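Local coordinates for uncharacterized ABC transporter solute-binding protein yclQ (Bacillus subtilis subsp. subtilis str. 168, PDB 3GFV), which binds iron-free and ferric petrobactin, and its precursor 3,4-dihydroxybenzoic acid, as the solute-binding protein of the YclNOPQ siderophore-uptake transporter, at residues H158-V163 against D198-A203; F187-K190 against I196-V199. One frame throughout, in Å; residues are numbered along the deposited sequence. Where two conformers were deposited one is given.

Interaction 1: H158-V163 against D198-A203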
# COMPACT_ATOMS: atom_id res chain seq x y z
N HIS A 158 -18.03 -0.15 -3.35
CA HIS A 158 -18.96 -1.28 -3.38
C HIS A 158 -18.29 -2.55 -2.89
O HIS A 158 -18.89 -3.34 -2.15
CB HIS A 158 -19.50 -1.49 -4.80
CG HIS A 158 -20.39 -2.69 -4.95
ND1 HIS A 158 -21.76 -2.59 -4.99
CD2 HIS A 158 -20.10 -4.00 -5.08
CE1 HIS A 158 -22.28 -3.80 -5.14
NE2 HIS A 158 -21.29 -4.68 -5.19
N SER A 159 -17.05 -2.77 -3.33
CA SER A 159 -16.26 -3.94 -2.91
C SER A 159 -15.93 -3.85 -1.44
O SER A 159 -15.97 -4.86 -0.72
CB SER A 159 -14.96 -4.03 -3.71
OG SER A 159 -15.23 -4.27 -5.08
N ILE A 160 -15.62 -2.64 -0.97
CA ILE A 160 -15.35 -2.44 0.46
C ILE A 160 -16.59 -2.73 1.31
O ILE A 160 -16.50 -3.39 2.36
CB ILE A 160 -14.83 -1.00 0.72
CG1 ILE A 160 -13.38 -0.87 0.24
CG2 ILE A 160 -14.89 -0.65 2.20
CD1 ILE A 160 -12.86 0.54 0.29
N ALA A 161 -17.75 -2.23 0.87
CA ALA A 161 -18.99 -2.53 1.60
C ALA A 161 -19.24 -4.03 1.69
O ALA A 161 -19.66 -4.55 2.74
CB ALA A 161 -20.18 -1.84 0.97
N ASP A 162 -18.97 -4.74 0.60
CA ASP A 162 -19.14 -6.19 0.54
C ASP A 162 -18.20 -6.95 1.51
O ASP A 162 -18.63 -7.89 2.18
CB ASP A 162 -18.96 -6.68 -0.90
CG ASP A 162 -18.97 -8.19 -1.01
OD1 ASP A 162 -20.05 -8.81 -0.84
OD2 ASP A 162 -17.90 -8.78 -1.29
N VAL A 163 -16.93 -6.55 1.58
CA VAL A 163 -16.02 -7.24 2.49
C VAL A 163 -16.34 -6.90 3.94
O VAL A 163 -16.27 -7.76 4.83
CB VAL A 163 -14.52 -6.98 2.18
CG1 VAL A 163 -14.14 -5.55 2.53
CG2 VAL A 163 -13.62 -7.97 2.97
N ASP A 198 -9.93 -0.75 9.77
CA ASP A 198 -10.54 0.57 9.65
C ASP A 198 -11.43 0.67 8.42
O ASP A 198 -12.41 1.42 8.41
CB ASP A 198 -9.45 1.64 9.56
CG ASP A 198 -8.54 1.64 10.77
OD1 ASP A 198 -9.02 1.35 11.89
OD2 ASP A 198 -7.34 1.92 10.60
N VAL A 199 -11.10 -0.09 7.39
CA VAL A 199 -11.78 0.04 6.11
C VAL A 199 -12.56 -1.23 5.81
O VAL A 199 -13.74 -1.17 5.48
CB VAL A 199 -10.77 0.31 4.98
CG1 VAL A 199 -11.46 0.40 3.64
CG2 VAL A 199 -10.03 1.62 5.27
N PHE A 200 -11.90 -2.39 5.97
CA PHE A 200 -12.51 -3.66 5.59
C PHE A 200 -13.39 -4.24 6.68
O PHE A 200 -14.07 -5.25 6.46
CB PHE A 200 -11.45 -4.71 5.21
CG PHE A 200 -10.55 -4.30 4.08
CD1 PHE A 200 -10.93 -3.28 3.22
CD2 PHE A 200 -9.32 -4.93 3.89
CE1 PHE A 200 -10.09 -2.89 2.18
CE2 PHE A 200 -8.46 -4.56 2.84
CZ PHE A 200 -8.85 -3.53 1.99
N GLY A 201 -13.35 -3.64 7.87
CA GLY A 201 -14.33 -4.00 8.90
C GLY A 201 -14.03 -5.20 9.79
O GLY A 201 -14.89 -5.64 10.56
N VAL A 202 -12.82 -5.75 9.70
CA VAL A 202 -12.45 -6.89 10.54
C VAL A 202 -12.33 -6.43 11.99
O VAL A 202 -11.63 -5.47 12.29
CB VAL A 202 -11.12 -7.59 10.07
CG1 VAL A 202 -10.71 -8.71 11.05
CG2 VAL A 202 -11.28 -8.15 8.62
N ALA A 203 -13.04 -7.08 12.91
CA ALA A 203 -12.92 -6.69 14.31
C ALA A 203 -11.48 -6.96 14.81
O ALA A 203 -10.96 -8.05 14.62
CB ALA A 203 -13.91 -7.47 15.16

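Interaction 2: F187-K190 against I196-V199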
# COMPACT_ATOMS: atom_id res chain seq x y z
N PHE A 187 -0.02 -4.91 14.10
CA PHE A 187 -0.60 -3.73 13.50
C PHE A 187 -2.09 -3.72 13.80
O PHE A 187 -2.80 -4.70 13.51
CB PHE A 187 -0.38 -3.79 12.00
CG PHE A 187 1.05 -3.60 11.60
CD1 PHE A 187 1.53 -2.33 11.30
CD2 PHE A 187 1.92 -4.69 11.52
CE1 PHE A 187 2.86 -2.15 10.93
CE2 PHE A 187 3.25 -4.52 11.15
CZ PHE A 187 3.72 -3.25 10.85
N GLY A 188 -2.55 -2.62 14.38
CA GLY A 188 -3.96 -2.47 14.69
C GLY A 188 -4.54 -1.28 13.96
O GLY A 188 -3.95 -0.77 12.99
N PRO A 189 -5.71 -0.82 14.42
CA PRO A 189 -6.36 0.34 13.81
C PRO A 189 -5.41 1.53 13.65
O PRO A 189 -4.61 1.81 14.54
CB PRO A 189 -7.49 0.67 14.79
CG PRO A 189 -7.83 -0.65 15.42
CD PRO A 189 -6.45 -1.31 15.60
N LYS A 190 -5.49 2.21 12.50
CA LYS A 190 -4.76 3.45 12.22
C LYS A 190 -3.28 3.21 11.95
O LYS A 190 -2.55 4.15 11.65
CB LYS A 190 -4.93 4.46 13.36
CG LYS A 190 -6.37 4.69 13.78
CD LYS A 190 -7.08 5.65 12.86
CE LYS A 190 -8.50 5.95 13.35
NZ LYS A 190 -9.44 4.80 13.14
N ILE A 196 -7.27 -3.09 7.33
CA ILE A 196 -7.96 -4.37 7.46
C ILE A 196 -9.08 -4.23 8.50
O ILE A 196 -10.17 -4.79 8.33
CB ILE A 196 -6.96 -5.48 7.83
CG1 ILE A 196 -6.13 -5.84 6.58
CG2 ILE A 196 -7.70 -6.70 8.36
CD1 ILE A 196 -4.86 -6.70 6.86
N HIS A 197 -8.82 -3.42 9.52
CA HIS A 197 -9.86 -3.08 10.50
C HIS A 197 -10.64 -1.81 10.17
O HIS A 197 -11.88 -1.80 10.28
CB HIS A 197 -9.21 -2.91 11.88
CG HIS A 197 -8.34 -4.05 12.27
ND1 HIS A 197 -8.83 -5.32 12.49
CD2 HIS A 197 -7.00 -4.12 12.49
CE1 HIS A 197 -7.84 -6.12 12.82
NE2 HIS A 197 -6.72 -5.42 12.83
N ASP A 198 -9.93 -0.75 9.77
CA ASP A 198 -10.54 0.57 9.65
C ASP A 198 -11.43 0.67 8.42
O ASP A 198 -12.41 1.42 8.41
CB ASP A 198 -9.45 1.64 9.56
CG ASP A 198 -8.54 1.64 10.77
OD1 ASP A 198 -9.02 1.35 11.89
OD2 ASP A 198 -7.34 1.92 10.60
N VAL A 199 -11.10 -0.09 7.39
CA VAL A 199 -11.78 0.04 6.11
C VAL A 199 -12.56 -1.23 5.81
O VAL A 199 -13.74 -1.17 5.48
CB VAL A 199 -10.77 0.31 4.98
CG1 VAL A 199 -11.46 0.40 3.64
CG2 VAL A 199 -10.03 1.62 5.27
O HOH W 1 -4.55 -6.42 14.30

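Interaction 1: H158-V163 against D198-A203
Ile160 and Val163, one turn apart on the same side of helix 146-170, receive Val199 and Phe200 from the chain that follows helix 195-198. Ile160 and Val199 cross obliquely. The delta methyl CD1 of Ile160 lies 3.6 Å from CG1 of Val199, the methyl that stands anti to its backbone N (chi1 178°). The second branch of the isoleucine, CG2, comes within 3.5 Å of the carbonyl O of Val199, so both branches close on the same residue.

Phe200 meets both helix residues at different points along its side chain. CG1 of Ile160 approaches the edge of its ring near the ring plane, 4.3 Å from CE1, while CG1 of Val163 sits 3.9 Å from CB at the base of the side chain and meets the ring obliquely. In Val163 this methyl lies between the backbone N and carbonyl carbon (chi1 70°), which brings it up to the phenylalanine. No hydrogen bond joins the segments; branched aliphatics suit the helix side because their methyls pack against apolar carbon and leave no polar group to satisfy in this buried place. Gly201 then turns the chain with a positive phi of 85°, a conformation that glycine adopts readily, and directs it toward strand 203-204.

Phe200 also packs on Met284, Ile288 and Val291 of helix 281-296, and Ile160 and Val199 share Met129 of helix 128-142. The contact thus seats a connection of the mixed-sheet domain on the long helix 146-170, the rigid interdomain helix characteristic of the siderophore-binding proteins with the periplasmic binding protein fold.

Interaction 2: F187-K190 against I196-V199
Asp198 holds the turn at Pro189 and Lys190 chiefly through OD2, which accepts the backbone N-H of Lys190 at 2.7 Å from N, through its syn lone pair and with an N-H...O angle of 155°. OD1 plays a weaker role: it rests 3.3 Å from CB of Pro189 and makes a long salt bridge, 3.7 Å from Lys190 NZ. The lysine chain bends at chi2 (-81°) and again at chi4, bringing its amine back across the aspartate side chain at about a right angle. A short aspartate suits this place, with one oxygen for the amide and the other loosely paired with the charge.

The contact folds the loop after strand 183-187 back onto helix 195-198, within the mixed-sheet domain of this periplasmic binding protein fold.

One residue earlier, a histidine suits because its two ring nitrogens can serve a water and a backbone carbonyl at once. His197 NE2 is 2.8 Å from a water that donates to the carbonyl O of Phe187 at 2.6 Å, spanning a gap too wide for a direct bond. ND1 is hydrogen-bonded to the carbonyl O of Val202. Partners at both nitrogens should limit rotation of the imidazole, whose CD2 lies 4.0 Å from Pro189 N.

Overall arrangement
The two contacts meet at Asp198 and Val199. Interaction 1 is buried, its side chains meeting through apolar atoms with no hydrogen bond across, and ties the chain beyond helix 195-198 to helix 146-170; interaction 2 is only partly buried and depends on a carboxylate, an imidazole and a water to join that same short helix to the loop after strand 183-187. Val199 therefore packs inward while its neighbour Asp198 reaches the more exposed turn. The paths are also linked directly, since Val202 N of interaction 1 probably bonds back to Ile196 O. The short helix is thus tied to the loop before it, and the chain just after it to helix 146-170.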